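Local coordinates for tapirin (Caldicellulosiruptor kristjanssonii, PDB 6N2B), which probably binds cellulose and helps an extremely thermophilic bacterium adhere to it, through a calcium-containing beta-helical C-terminal domain, at residues A[419-424]-A[512-517]; A[232-237]-A[246-251]; A[503-508]-A[520-525]; A[213-218]-A[238-243]; A[446-451]-A[532-537]. All coordinates share one frame; numbering follows the deposited sequence.

Interaction 1: residues A[419-424]-A[512-517]; sequences SRMSVT and ITLGST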
# COMPACT_ATOMS: atom_id res chain seq x y z
N SER A 419 5.80 11.44 -15.37
CA SER A 419 6.09 11.73 -16.76
C SER A 419 5.09 11.08 -17.72
O SER A 419 5.00 11.50 -18.88
CB SER A 419 7.51 11.28 -17.10
OG SER A 419 7.60 9.87 -17.11
N ARG A 420 4.33 10.09 -17.26
CA ARG A 420 3.44 9.36 -18.14
C ARG A 420 2.13 10.07 -18.42
O ARG A 420 1.35 9.60 -19.27
CB ARG A 420 3.16 7.97 -17.56
CG ARG A 420 4.40 7.26 -17.08
CD ARG A 420 5.47 7.22 -18.16
NE ARG A 420 5.04 6.54 -19.38
CZ ARG A 420 5.76 6.49 -20.50
NH1 ARG A 420 5.31 5.86 -21.57
NH2 ARG A 420 6.95 7.08 -20.55
N MET A 421 1.85 11.19 -17.75
CA MET A 421 0.59 11.90 -17.90
C MET A 421 0.85 13.39 -17.82
O MET A 421 1.91 13.84 -17.37
CB MET A 421 -0.43 11.49 -16.84
CG MET A 421 -0.06 11.92 -15.41
SD MET A 421 -1.08 11.19 -14.10
CE MET A 421 -0.95 9.44 -14.48
N SER A 422 -0.15 14.16 -18.25
CA SER A 422 -0.12 15.62 -18.16
C SER A 422 -1.45 16.06 -17.57
O SER A 422 -2.47 16.09 -18.26
CB SER A 422 0.12 16.26 -19.53
OG SER A 422 1.15 15.56 -20.23
N VAL A 423 -1.45 16.38 -16.28
CA VAL A 423 -2.69 16.78 -15.61
C VAL A 423 -3.00 18.22 -15.99
O VAL A 423 -2.15 19.11 -15.85
CB VAL A 423 -2.57 16.62 -14.09
CG1 VAL A 423 -3.79 17.20 -13.40
CG2 VAL A 423 -2.42 15.15 -13.74
N THR A 424 -4.21 18.46 -16.51
CA THR A 424 -4.69 19.81 -16.74
C THR A 424 -5.92 19.99 -15.86
O THR A 424 -5.77 20.13 -14.63
CB THR A 424 -4.98 20.06 -18.24
OG1 THR A 424 -5.59 18.91 -18.83
CG2 THR A 424 -3.69 20.40 -18.98
N ILE A 512 -8.43 7.22 -8.62
CA ILE A 512 -7.26 7.97 -9.08
C ILE A 512 -7.34 9.36 -8.49
O ILE A 512 -8.32 10.08 -8.68
CB ILE A 512 -7.20 8.05 -10.61
CG1 ILE A 512 -6.90 6.68 -11.22
CG2 ILE A 512 -6.21 9.13 -11.01
CD1 ILE A 512 -7.59 6.46 -12.56
N THR A 513 -6.31 9.76 -7.77
CA THR A 513 -6.31 11.04 -7.10
C THR A 513 -5.11 11.83 -7.60
O THR A 513 -4.02 11.28 -7.76
CB THR A 513 -6.26 10.87 -5.58
OG1 THR A 513 -4.93 10.51 -5.19
CG2 THR A 513 -7.24 9.77 -5.15
N LEU A 514 -5.32 13.11 -7.87
CA LEU A 514 -4.34 13.91 -8.58
C LEU A 514 -3.83 15.09 -7.79
O LEU A 514 -2.86 15.72 -8.21
CB LEU A 514 -4.93 14.40 -9.91
CG LEU A 514 -5.41 13.25 -10.79
CD1 LEU A 514 -6.48 13.69 -11.77
CD2 LEU A 514 -4.25 12.66 -11.53
N GLY A 515 -4.44 15.41 -6.66
CA GLY A 515 -3.95 16.50 -5.85
C GLY A 515 -2.70 16.14 -5.09
O GLY A 515 -2.41 14.96 -4.85
N SER A 516 -1.97 17.19 -4.70
CA SER A 516 -0.78 17.03 -3.87
C SER A 516 -1.10 16.23 -2.61
O SER A 516 -0.32 15.36 -2.19
CB SER A 516 -0.21 18.40 -3.49
OG SER A 516 -0.03 19.19 -4.65
N THR A 517 -2.23 16.52 -1.99
CA THR A 517 -2.68 15.81 -0.80
C THR A 517 -4.06 15.22 -1.09
O THR A 517 -4.83 15.76 -1.89
CB THR A 517 -2.71 16.76 0.39
OG1 THR A 517 -2.57 16.01 1.61
CG2 THR A 517 -4.00 17.59 0.41
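Leu514 meets Val423 and Met421 through a single methyl group, CD2, and every contact between 419-424 and 512-517 is apolar. The closer pair is methyl against methyl: CD2 of Leu514 lies 3.8 Å from CG2 of Val423, a normal van der Waals separation, and the two side chains cross at a slant. In Val423, CG1 takes the place anti to the backbone N (chi1 173°), which puts CG2 anti to the carbonyl carbon and turns that branch to the leucine. Met421 comes in more loosely, its SD 4.3 Å from CD2 of Leu514. The thioether bends at its end, carrying CE off to 5.5 Å from CD2 of Leu514, and the sulfur rather than the terminal methyl is what faces the leucine.

No hydrogen bond joins the two segments, whose backbones stay 7.8 Å apart between CA of Val423 and CA of Leu514. Several of their backbone groups bond to other partners: Arg420 and Ser422 pair with Ile549 and Leu546, near the C-terminal end of the modelled chain, while Ile512 and Thr513 pair with neighbouring strands. Leu514 also touches Leu546 of helix 536-546, and Ile512 touches Ile542, which makes that helix a third wall of the same apolar patch.

With only methyl groups and a sulfur in play, the contact is one of shape and exclusion of water, with no directional bond to fix its details. The position of the 419-424 loop therefore probably owes more to its backbone bonds with the C-terminal residues, while Val423 and Met421 shield the leucine just after strand 510-513.

Interaction 2: residues A[232-237]-A[246-251]; sequences ERIQTQ and NNLICK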
# COMPACT_ATOMS: atom_id res chain seq x y z
N GLU A 232 3.64 10.79 -2.92
CA GLU A 232 4.14 11.37 -1.68
C GLU A 232 3.90 10.43 -0.50
O GLU A 232 4.24 9.25 -0.57
CB GLU A 232 3.49 12.73 -1.41
CG GLU A 232 3.73 13.76 -2.51
CD GLU A 232 5.17 14.21 -2.61
OE1 GLU A 232 5.85 14.32 -1.56
OE2 GLU A 232 5.62 14.46 -3.75
N ARG A 233 3.32 10.94 0.59
CA ARG A 233 3.16 10.15 1.82
C ARG A 233 1.93 9.25 1.77
O ARG A 233 0.89 9.61 1.22
CB ARG A 233 3.04 11.09 3.02
CG ARG A 233 4.32 11.78 3.44
CD ARG A 233 4.08 12.77 4.60
NE ARG A 233 3.35 12.20 5.74
CZ ARG A 233 2.03 12.33 5.95
NH1 ARG A 233 1.48 11.78 7.03
NH2 ARG A 233 1.26 13.00 5.09
N ILE A 234 2.06 8.06 2.38
CA ILE A 234 0.91 7.22 2.73
C ILE A 234 0.85 7.17 4.25
O ILE A 234 1.85 6.86 4.92
CB ILE A 234 1.01 5.80 2.15
CG1 ILE A 234 0.90 5.83 0.63
CG2 ILE A 234 -0.07 4.91 2.76
CD1 ILE A 234 1.17 4.49 -0.03
N GLN A 235 -0.32 7.49 4.80
CA GLN A 235 -0.54 7.43 6.24
C GLN A 235 -1.93 6.88 6.49
O GLN A 235 -2.93 7.49 6.08
CB GLN A 235 -0.36 8.80 6.88
CG GLN A 235 -0.90 8.89 8.29
CD GLN A 235 -0.64 10.25 8.93
OE1 GLN A 235 0.24 10.38 9.79
NE2 GLN A 235 -1.39 11.27 8.51
N THR A 236 -1.99 5.74 7.16
CA THR A 236 -3.23 5.04 7.45
C THR A 236 -3.52 5.15 8.94
O THR A 236 -2.63 4.98 9.77
CB THR A 236 -3.12 3.57 7.04
OG1 THR A 236 -2.11 2.92 7.83
CG2 THR A 236 -2.75 3.47 5.57
N GLN A 237 -4.78 5.44 9.28
CA GLN A 237 -5.18 5.75 10.65
C GLN A 237 -5.93 4.61 11.33
O GLN A 237 -6.81 4.84 12.16
CB GLN A 237 -6.03 7.02 10.67
CG GLN A 237 -7.26 6.99 9.79
CD GLN A 237 -8.10 8.28 9.89
OE1 GLN A 237 -8.51 8.84 8.86
NE2 GLN A 237 -8.37 8.73 11.12
N ASN A 246 -1.26 -6.59 -5.39
CA ASN A 246 -0.09 -7.02 -6.14
C ASN A 246 1.14 -6.17 -5.81
O ASN A 246 2.18 -6.69 -5.41
CB ASN A 246 -0.39 -6.98 -7.64
CG ASN A 246 -1.31 -8.12 -8.07
OD1 ASN A 246 -1.21 -9.23 -7.55
ND2 ASN A 246 -2.19 -7.84 -9.02
N ASN A 247 1.04 -4.86 -5.98
CA ASN A 247 2.15 -3.99 -5.64
C ASN A 247 1.68 -2.84 -4.76
O ASN A 247 0.52 -2.40 -4.86
CB ASN A 247 2.87 -3.46 -6.91
CG ASN A 247 3.14 -4.56 -7.95
OD1 ASN A 247 4.00 -5.42 -7.74
ND2 ASN A 247 2.42 -4.52 -9.07
N LEU A 248 2.57 -2.36 -3.90
CA LEU A 248 2.38 -1.10 -3.17
C LEU A 248 3.65 -0.31 -3.39
O LEU A 248 4.67 -0.59 -2.77
CB LEU A 248 2.14 -1.34 -1.69
CG LEU A 248 1.71 -0.15 -0.81
CD1 LEU A 248 1.20 -0.65 0.50
CD2 LEU A 248 2.83 0.85 -0.53
N ILE A 249 3.60 0.69 -4.27
CA ILE A 249 4.77 1.53 -4.57
C ILE A 249 4.57 2.91 -3.96
O ILE A 249 3.59 3.60 -4.27
CB ILE A 249 5.00 1.65 -6.08
CG1 ILE A 249 5.37 0.28 -6.67
CG2 ILE A 249 6.06 2.71 -6.34
CD1 ILE A 249 5.36 0.25 -8.17
N CYS A 250 5.49 3.32 -3.11
CA CYS A 250 5.45 4.67 -2.55
C CYS A 250 6.73 5.39 -2.92
O CYS A 250 7.82 4.97 -2.51
CB CYS A 250 5.28 4.66 -1.04
SG CYS A 250 5.44 6.34 -0.39
N LYS A 251 6.60 6.47 -3.68
CA LYS A 251 7.78 7.20 -4.11
C LYS A 251 8.01 8.48 -3.31
O LYS A 251 8.93 9.24 -3.63
CB LYS A 251 7.70 7.47 -5.61
CG LYS A 251 7.84 6.16 -6.40
CD LYS A 251 8.45 6.36 -7.78
CE LYS A 251 9.97 6.47 -7.77
NZ LYS A 251 10.53 6.31 -9.16
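The carbonyl O of Glu232 is approached by two groups: Ser230 OG makes a weak hydrogen bond to it, and SG of Cys250 lies 3.2 Å from it across the contact, an approach that is not counted as a hydrogen bond. The sulfur of Cys250 stands anti to the backbone N (chi1 173°). CA of Glu232 and CA of Lys251 are 6.0 Å apart, whereas CA of Ile234 and CA of Leu248 are separated by 10.3 Å, and the widening gap is filled with side chains.

Ile234 does this filling. Its CG1 arm is extended (chi2 172°) and ends in CD1, which lies 4.0 Å from CD2 of Leu248 and 4.2 Å from CB of Cys250. One methyl thus touches two residues of the facing strand. Ile234 and Leu248 run past each other in opposite directions, alongside rather than end on.

No hydrogen bond crosses the contact; each segment pairs with other strands. Ile234 bonds through its backbone to Glu254 and Ile256 on the following strand of its own sheet, and Val255 of that strand packs against both Ile234 and Cys250. Arg233, whose side chain points away from the contact, forms a salt bridge through NE with Glu254.

Strand 234-236 begins an eight-stranded parallel face, while residues 248-250 belong to another face, where their strand runs parallel to 227-230. Ile234, Leu248 and Cys250 point into the apolar core between these faces, as is characteristic of a parallel beta-helix, whose core is stacked from turn to turn.

Interaction 3: residues A[503-508]-A[520-525]; sequences GKLVIE and INISGA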
# COMPACT_ATOMS: atom_id res chain seq x y z
N GLY A 503 -21.68 -2.94 7.05
CA GLY A 503 -21.42 -1.57 7.42
C GLY A 503 -20.37 -0.89 6.57
O GLY A 503 -19.66 0.01 7.05
N LYS A 504 -20.24 -1.29 5.30
CA LYS A 504 -19.20 -0.76 4.44
C LYS A 504 -19.77 -0.26 3.12
O LYS A 504 -20.70 -0.85 2.55
CB LYS A 504 -18.12 -1.82 4.13
CG LYS A 504 -17.38 -2.39 5.33
CD LYS A 504 -16.10 -3.07 4.86
CE LYS A 504 -15.47 -3.94 5.93
NZ LYS A 504 -15.86 -3.56 7.31
N LEU A 505 -19.22 0.85 2.64
CA LEU A 505 -19.37 1.25 1.25
C LEU A 505 -18.52 0.34 0.38
O LEU A 505 -17.30 0.30 0.53
CB LEU A 505 -18.88 2.68 1.13
CG LEU A 505 -19.51 3.66 0.18
CD1 LEU A 505 -21.01 3.42 0.11
CD2 LEU A 505 -19.17 5.03 0.75
N VAL A 506 -19.14 -0.40 -0.54
CA VAL A 506 -18.41 -1.33 -1.40
C VAL A 506 -18.24 -0.70 -2.79
O VAL A 506 -19.15 -0.73 -3.62
CB VAL A 506 -19.11 -2.69 -1.46
CG1 VAL A 506 -18.37 -3.60 -2.41
CG2 VAL A 506 -19.17 -3.31 -0.07
N ILE A 507 -17.06 -0.15 -3.06
CA ILE A 507 -16.74 0.40 -4.36
C ILE A 507 -15.95 -0.63 -5.16
O ILE A 507 -14.84 -1.00 -4.76
CB ILE A 507 -15.95 1.71 -4.24
CG1 ILE A 507 -16.73 2.74 -3.43
CG2 ILE A 507 -15.60 2.23 -5.63
CD1 ILE A 507 -15.86 3.72 -2.68
N GLU A 508 -16.51 -1.07 -6.28
CA GLU A 508 -15.84 -1.98 -7.20
C GLU A 508 -15.35 -1.16 -8.40
O GLU A 508 -16.16 -0.65 -9.18
CB GLU A 508 -16.78 -3.09 -7.65
CG GLU A 508 -17.44 -3.87 -6.52
CD GLU A 508 -17.89 -5.28 -6.96
OE1 GLU A 508 -17.41 -5.75 -8.01
OE2 GLU A 508 -18.71 -5.92 -6.26
N ILE A 520 -9.55 10.49 2.04
CA ILE A 520 -10.89 9.92 2.03
C ILE A 520 -11.47 10.14 3.41
O ILE A 520 -10.82 9.84 4.42
CB ILE A 520 -10.87 8.42 1.69
CG1 ILE A 520 -9.75 8.12 0.71
CG2 ILE A 520 -12.21 7.95 1.10
CD1 ILE A 520 -9.67 6.70 0.35
N ASN A 521 -12.67 10.70 3.46
CA ASN A 521 -13.38 10.89 4.72
C ASN A 521 -14.76 10.28 4.60
O ASN A 521 -15.39 10.38 3.55
CB ASN A 521 -13.51 12.36 5.06
CG ASN A 521 -12.16 13.01 5.31
OD1 ASN A 521 -11.39 12.55 6.16
ND2 ASN A 521 -11.87 14.08 4.56
N ILE A 522 -15.22 9.64 5.67
CA ILE A 522 -16.52 9.01 5.66
C ILE A 522 -17.00 8.92 7.09
O ILE A 522 -16.20 8.75 8.02
CB ILE A 522 -16.46 7.62 4.97
CG1 ILE A 522 -17.81 6.92 5.04
CG2 ILE A 522 -15.42 6.79 5.61
CD1 ILE A 522 -17.86 5.63 4.23
N SER A 523 -18.31 9.05 7.28
CA SER A 523 -18.93 9.11 8.59
C SER A 523 -19.71 7.82 8.85
O SER A 523 -20.69 7.54 8.15
CB SER A 523 -19.86 10.31 8.69
OG SER A 523 -19.30 11.39 7.95
N GLY A 524 -19.27 7.06 9.85
CA GLY A 524 -20.03 5.90 10.29
C GLY A 524 -20.04 4.70 9.38
O GLY A 524 -21.03 3.97 9.36
N ALA A 525 -18.97 4.46 8.62
CA ALA A 525 -18.88 3.28 7.77
C ALA A 525 -17.46 3.11 7.26
O ALA A 525 -16.70 4.07 7.17
CB ALA A 525 -19.86 3.36 6.58
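The peptide group of Gly503 is the one flat group that touches across this contact, with its carbonyl O 3.4 Å from CB of Ala525; no ring or side-chain amide takes part between the two segments. The aromatic rings nearby belong to other strands: Phe489 packs against both Leu505 and Ile522, and Tyr498 against Leu505 and Ala525.

The second point of contact is aliphatic. CD2 of Leu505 and CD1 of Ile522 meet at 3.8 Å, and their side chains cross obliquely. Ile522 reaches across with a fully extended arm, CG1 anti to the backbone N (chi1 176°) and CD1 carried on in the same direction (chi2 173°). Ile522 also lies against Asn218 of the 213-218 loop.

Gly503 has a positive phi of 63°, and together with Lys504 it faces Asn499 in a G1 beta bulge, at the hairpin between strands 498-499 and 504-508. The Gly503 carbonyl of this bulge lies beside Ala525, and just beyond it the backbone of Gly526 bonds to both Gly503 and Leu505.

Strand 504-508 thus lies antiparallel to 498-499 and parallel to 526-531, while strand 520-522 is an outermost member of a different sheet, next to 487-489. Leu505 and Ile522 bridge the space between those two layers, with Ile527 of strand 526-531 touching both.

Interaction 4: residues A[213-218]-A[238-243]; sequences GSFLPN and GEFKAI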
# COMPACT_ATOMS: atom_id res chain seq x y z
N GLY A 213 -0.33 12.58 -5.57
CA GLY A 213 0.23 13.13 -4.35
C GLY A 213 0.19 12.11 -3.23
O GLY A 213 0.55 10.94 -3.43
N SER A 214 -0.26 12.53 -2.06
CA SER A 214 -0.35 11.66 -0.90
C SER A 214 -1.65 10.86 -0.93
O SER A 214 -2.55 11.10 -1.74
CB SER A 214 -0.27 12.48 0.37
OG SER A 214 -1.56 12.95 0.73
N PHE A 215 -1.74 9.90 -0.01
CA PHE A 215 -2.90 9.00 0.10
C PHE A 215 -3.15 8.75 1.58
O PHE A 215 -2.43 7.98 2.22
CB PHE A 215 -2.69 7.70 -0.64
CG PHE A 215 -3.75 6.68 -0.37
CD1 PHE A 215 -5.09 6.99 -0.54
CD2 PHE A 215 -3.41 5.40 0.05
CE1 PHE A 215 -6.06 6.05 -0.29
CE2 PHE A 215 -4.38 4.46 0.30
CZ PHE A 215 -5.71 4.78 0.13
N LEU A 216 -4.16 9.40 2.13
CA LEU A 216 -4.51 9.25 3.54
C LEU A 216 -5.91 8.67 3.64
O LEU A 216 -6.90 9.42 3.69
CB LEU A 216 -4.42 10.58 4.28
CG LEU A 216 -3.10 11.32 3.98
CD1 LEU A 216 -3.26 12.85 3.95
CD2 LEU A 216 -2.05 10.90 4.95
N PRO A 217 -6.03 7.35 3.68
CA PRO A 217 -7.35 6.72 3.74
C PRO A 217 -7.98 6.89 5.11
O PRO A 217 -7.33 7.23 6.11
CB PRO A 217 -7.05 5.24 3.46
CG PRO A 217 -5.69 5.03 3.96
CD PRO A 217 -4.94 6.34 3.69
N ASN A 218 -9.28 6.66 5.13
CA ASN A 218 -10.05 6.70 6.35
C ASN A 218 -9.78 5.46 7.20
O ASN A 218 -9.33 4.42 6.72
CB ASN A 218 -11.54 6.75 6.01
CG ASN A 218 -11.93 5.65 5.05
OD1 ASN A 218 -11.60 5.71 3.88
ND2 ASN A 218 -12.61 4.62 5.55
N GLY A 238 -5.59 3.37 11.02
CA GLY A 238 -6.15 2.25 11.75
C GLY A 238 -7.06 1.42 10.87
O GLY A 238 -7.70 1.92 9.93
N GLU A 239 -7.10 0.11 11.16
CA GLU A 239 -7.94 -0.85 10.45
C GLU A 239 -7.74 -0.77 8.94
O GLU A 239 -8.69 -0.84 8.16
CB GLU A 239 -9.42 -0.66 10.79
CG GLU A 239 -9.80 -0.98 12.22
CD GLU A 239 -9.62 -2.44 12.58
OE1 GLU A 239 -9.69 -3.31 11.68
OE2 GLU A 239 -9.41 -2.71 13.79
N PHE A 240 -6.49 -0.60 8.52
CA PHE A 240 -6.18 -0.58 7.10
C PHE A 240 -5.81 -1.98 6.64
O PHE A 240 -4.96 -2.63 7.24
CB PHE A 240 -5.05 0.40 6.81
CG PHE A 240 -4.61 0.38 5.38
CD1 PHE A 240 -5.29 1.13 4.43
CD2 PHE A 240 -3.55 -0.40 4.97
CE1 PHE A 240 -4.90 1.11 3.10
CE2 PHE A 240 -3.15 -0.43 3.66
CZ PHE A 240 -3.83 0.32 2.72
N LYS A 241 -6.46 -2.45 5.57
CA LYS A 241 -6.23 -3.81 5.08
C LYS A 241 -6.02 -3.81 3.57
O LYS A 241 -6.80 -3.21 2.82
CB LYS A 241 -7.38 -4.73 5.45
CG LYS A 241 -7.37 -5.13 6.89
CD LYS A 241 -8.73 -5.63 7.34
CE LYS A 241 -8.62 -6.63 8.46
NZ LYS A 241 -7.95 -6.04 9.65
N ALA A 242 -4.98 -4.50 3.14
CA ALA A 242 -4.73 -4.77 1.73
C ALA A 242 -4.77 -6.29 1.55
O ALA A 242 -3.88 -7.00 2.02
CB ALA A 242 -3.39 -4.19 1.31
N ILE A 243 -5.81 -6.79 0.89
CA ILE A 243 -5.98 -8.23 0.71
C ILE A 243 -5.75 -8.57 -0.75
O ILE A 243 -6.51 -8.13 -1.63
CB ILE A 243 -7.37 -8.71 1.16
CG1 ILE A 243 -7.64 -8.29 2.60
CG2 ILE A 243 -7.48 -10.21 1.01
CD1 ILE A 243 -9.08 -8.55 3.01
O HOH W 1 -6.69 4.03 7.69
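Pro217 and Phe240 form the close half of this contact. CG of the proline sits 3.9 Å from CD1 and 4.1 Å from CE1 of Phe240, and the two side chains cross at about a right angle. The ring of Phe240 is swung out to the proline by CG standing anti to the backbone N (chi1 175°). Pro217 is occupied on a second side as well, since its CD lies over the centre of the Phe215 ring, 3.8 Å above the plane. The proline therefore touches two phenylalanines of different segments. The rings themselves approach more loosely, CE2 of Phe215 lying 4.4 Å from CE1 of Phe240 in an oblique arrangement. Phe221 and Ile264, from the strands flanking 240-250, also pack against Phe240, while Ile520 lies against Phe215.

The other half is looser and bridged by a water molecule. The carbonyl O of Asn218 and the carbonyl O of Gly238 are 4.4 Å apart, and the water donates a hydrogen bond to each, at 2.8 Å to O of Asn218 and 3.2 Å to O of Gly238. Both residues are nevertheless buried. Farther out, Glu239 and Lys241 form a long ion pair within their own segment.

Two carbonyl oxygens cannot bond to each other, and the water supplies a proton to each. The joint between the 213-218 loop and the start of strand 240-250 thus combines undirected apolar contact round Pro217 with a water-mediated link between two carbonyl acceptors of buried residues.

Interaction 5: residues A[446-451]-A[532-537]; sequences PWEIVV and KRAGST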
# COMPACT_ATOMS: atom_id res chain seq x y z
N PRO A 446 -21.22 -5.50 -15.06
CA PRO A 446 -22.13 -4.38 -14.81
C PRO A 446 -21.75 -3.10 -15.54
O PRO A 446 -20.64 -3.01 -16.07
CB PRO A 446 -21.99 -4.16 -13.30
CG PRO A 446 -21.26 -5.35 -12.77
CD PRO A 446 -20.40 -5.80 -13.88
N TRP A 447 -22.66 -2.13 -15.53
CA TRP A 447 -22.37 -0.83 -16.12
C TRP A 447 -21.16 -0.20 -15.45
O TRP A 447 -20.93 -0.37 -14.24
CB TRP A 447 -23.57 0.10 -15.96
CG TRP A 447 -24.79 -0.31 -16.68
CD1 TRP A 447 -24.90 -1.26 -17.68
CD2 TRP A 447 -26.11 0.20 -16.48
NE1 TRP A 447 -26.21 -1.36 -18.10
CE2 TRP A 447 -26.97 -0.48 -17.38
CE3 TRP A 447 -26.64 1.17 -15.62
CZ2 TRP A 447 -28.33 -0.21 -17.44
CZ3 TRP A 447 -27.99 1.43 -15.69
CH2 TRP A 447 -28.82 0.74 -16.59
N GLU A 448 -20.38 0.53 -16.23
CA GLU A 448 -19.18 1.19 -15.75
C GLU A 448 -19.31 2.69 -15.96
O GLU A 448 -19.80 3.14 -17.00
CB GLU A 448 -17.94 0.64 -16.47
CG GLU A 448 -17.76 -0.87 -16.39
CD GLU A 448 -16.42 -1.34 -16.96
OE1 GLU A 448 -15.56 -0.48 -17.31
OE2 GLU A 448 -16.21 -2.58 -17.06
N ILE A 449 -18.92 3.47 -14.97
CA ILE A 449 -18.93 4.91 -15.09
C ILE A 449 -17.70 5.42 -14.38
O ILE A 449 -17.33 4.91 -13.32
CB ILE A 449 -20.21 5.57 -14.53
CG1 ILE A 449 -20.09 7.10 -14.54
CG2 ILE A 449 -20.55 5.09 -13.14
CD1 ILE A 449 -21.44 7.83 -14.52
N VAL A 450 -17.02 6.39 -14.98
CA VAL A 450 -15.94 7.11 -14.32
C VAL A 450 -16.45 8.51 -14.01
O VAL A 450 -17.09 9.15 -14.85
CB VAL A 450 -14.67 7.15 -15.19
CG1 VAL A 450 -15.00 7.61 -16.59
CG2 VAL A 450 -13.66 8.07 -14.54
N VAL A 451 -16.20 8.96 -12.79
CA VAL A 451 -16.66 10.26 -12.32
C VAL A 451 -15.44 11.16 -12.11
O VAL A 451 -14.53 10.82 -11.35
CB VAL A 451 -17.51 10.12 -11.05
CG1 VAL A 451 -17.85 11.48 -10.46
CG2 VAL A 451 -18.78 9.32 -11.40
N LYS A 532 -11.30 -3.56 -9.79
CA LYS A 532 -11.80 -4.16 -11.03
C LYS A 532 -11.26 -3.35 -12.19
O LYS A 532 -11.54 -2.15 -12.30
CB LYS A 532 -13.34 -4.20 -11.07
CG LYS A 532 -13.99 -5.09 -10.01
CD LYS A 532 -13.97 -6.57 -10.39
CE LYS A 532 -14.47 -7.45 -9.25
NZ LYS A 532 -14.68 -8.90 -9.61
N ARG A 533 -10.45 -3.99 -13.04
CA ARG A 533 -9.86 -3.30 -14.18
C ARG A 533 -10.94 -2.75 -15.10
O ARG A 533 -11.90 -3.46 -15.43
CB ARG A 533 -8.96 -4.25 -14.96
CG ARG A 533 -8.09 -3.53 -15.97
CD ARG A 533 -7.24 -4.51 -16.75
NE ARG A 533 -6.01 -3.85 -17.15
CZ ARG A 533 -4.87 -3.90 -16.47
NH1 ARG A 533 -3.81 -3.24 -16.91
NH2 ARG A 533 -4.79 -4.62 -15.34
N ALA A 534 -10.77 -1.50 -15.52
CA ALA A 534 -11.78 -0.84 -16.34
C ALA A 534 -11.80 -1.38 -17.77
O ALA A 534 -10.76 -1.75 -18.34
CB ALA A 534 -11.53 0.67 -16.39
N GLY A 535 -12.99 -1.38 -18.36
CA GLY A 535 -13.15 -1.61 -19.79
C GLY A 535 -12.60 -0.46 -20.62
O GLY A 535 -12.16 0.58 -20.11
N SER A 536 -12.66 -0.63 -21.94
CA SER A 536 -11.86 0.23 -22.80
C SER A 536 -12.47 1.63 -22.93
O SER A 536 -11.74 2.63 -22.98
CB SER A 536 -11.68 -0.43 -24.17
OG SER A 536 -12.84 -1.10 -24.55
N THR A 537 -13.80 1.73 -22.98
CA THR A 537 -14.47 3.03 -22.96
C THR A 537 -13.99 3.85 -21.78
O THR A 537 -13.70 5.04 -21.92
CB THR A 537 -15.98 2.84 -22.89
OG1 THR A 537 -16.42 2.00 -23.95
CG2 THR A 537 -16.69 4.16 -22.98
O HOH W 2 -15.06 -3.43 -14.39
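The start of strand 448-453 passes the loop residues 533-535 that lead into helix 536-546 without strand pairing, CA of Glu448 lying 7.7 Å from CA of Ala534, and Gly535 occupies the helix's N-cap position. Glu448 spans the gap. Its OE1 accepts a hydrogen bond from the backbone N of Gly535 at 2.9 Å, with an angle of 158° at the hydrogen, through the syn lone pair of OE1, on the side of the other carboxylate oxygen. The side chain reaches this far because it is extended beyond CG (chi2 -172°). OE2 of Glu448 takes a bond from a water at 3.0 Å, and this water also donates a weak one to the carbonyl O of Arg533. Each carboxylate oxygen thus has a partner, which probably limits its rotation.

Replacing Glu448 by an alanine would probably leave the Gly535 N-H without this acceptor and the bridging water without one of its mates. The carboxylate's charge near the first turn may interact favourably with the helix dipole.

Ile538 of the helix touches both Glu448 and Val450. The pattern is that of a helix laid against a beta-sheet, with an acidic side chain from a strand received at the helix N-terminus.

Interactions 2 and 4 are the most closely coupled pair, with centres 8 Å apart: both use strand 240-250, and the backbone of Arg233 meets that of Phe215 (Arg233 O to Phe215 N, 2.9 Å). Interaction 4 in turn touches interaction 1, where Ser516 O lies 2.8 Å from Ser214 N, and interaction 3, where Ile520 packs on Phe215. The 213-218 loop thus touches segments of interactions 1, 2 and 3, joining the early coils to C-terminal strands. Interactions 3 and 5 make only a light contact, Glu508 with Lys532. None of the five includes a calcium ligand; the side chain of Leu514 in interaction 1 is about 12 Å from that of Leu436, one of the residues that bind the calcium ion.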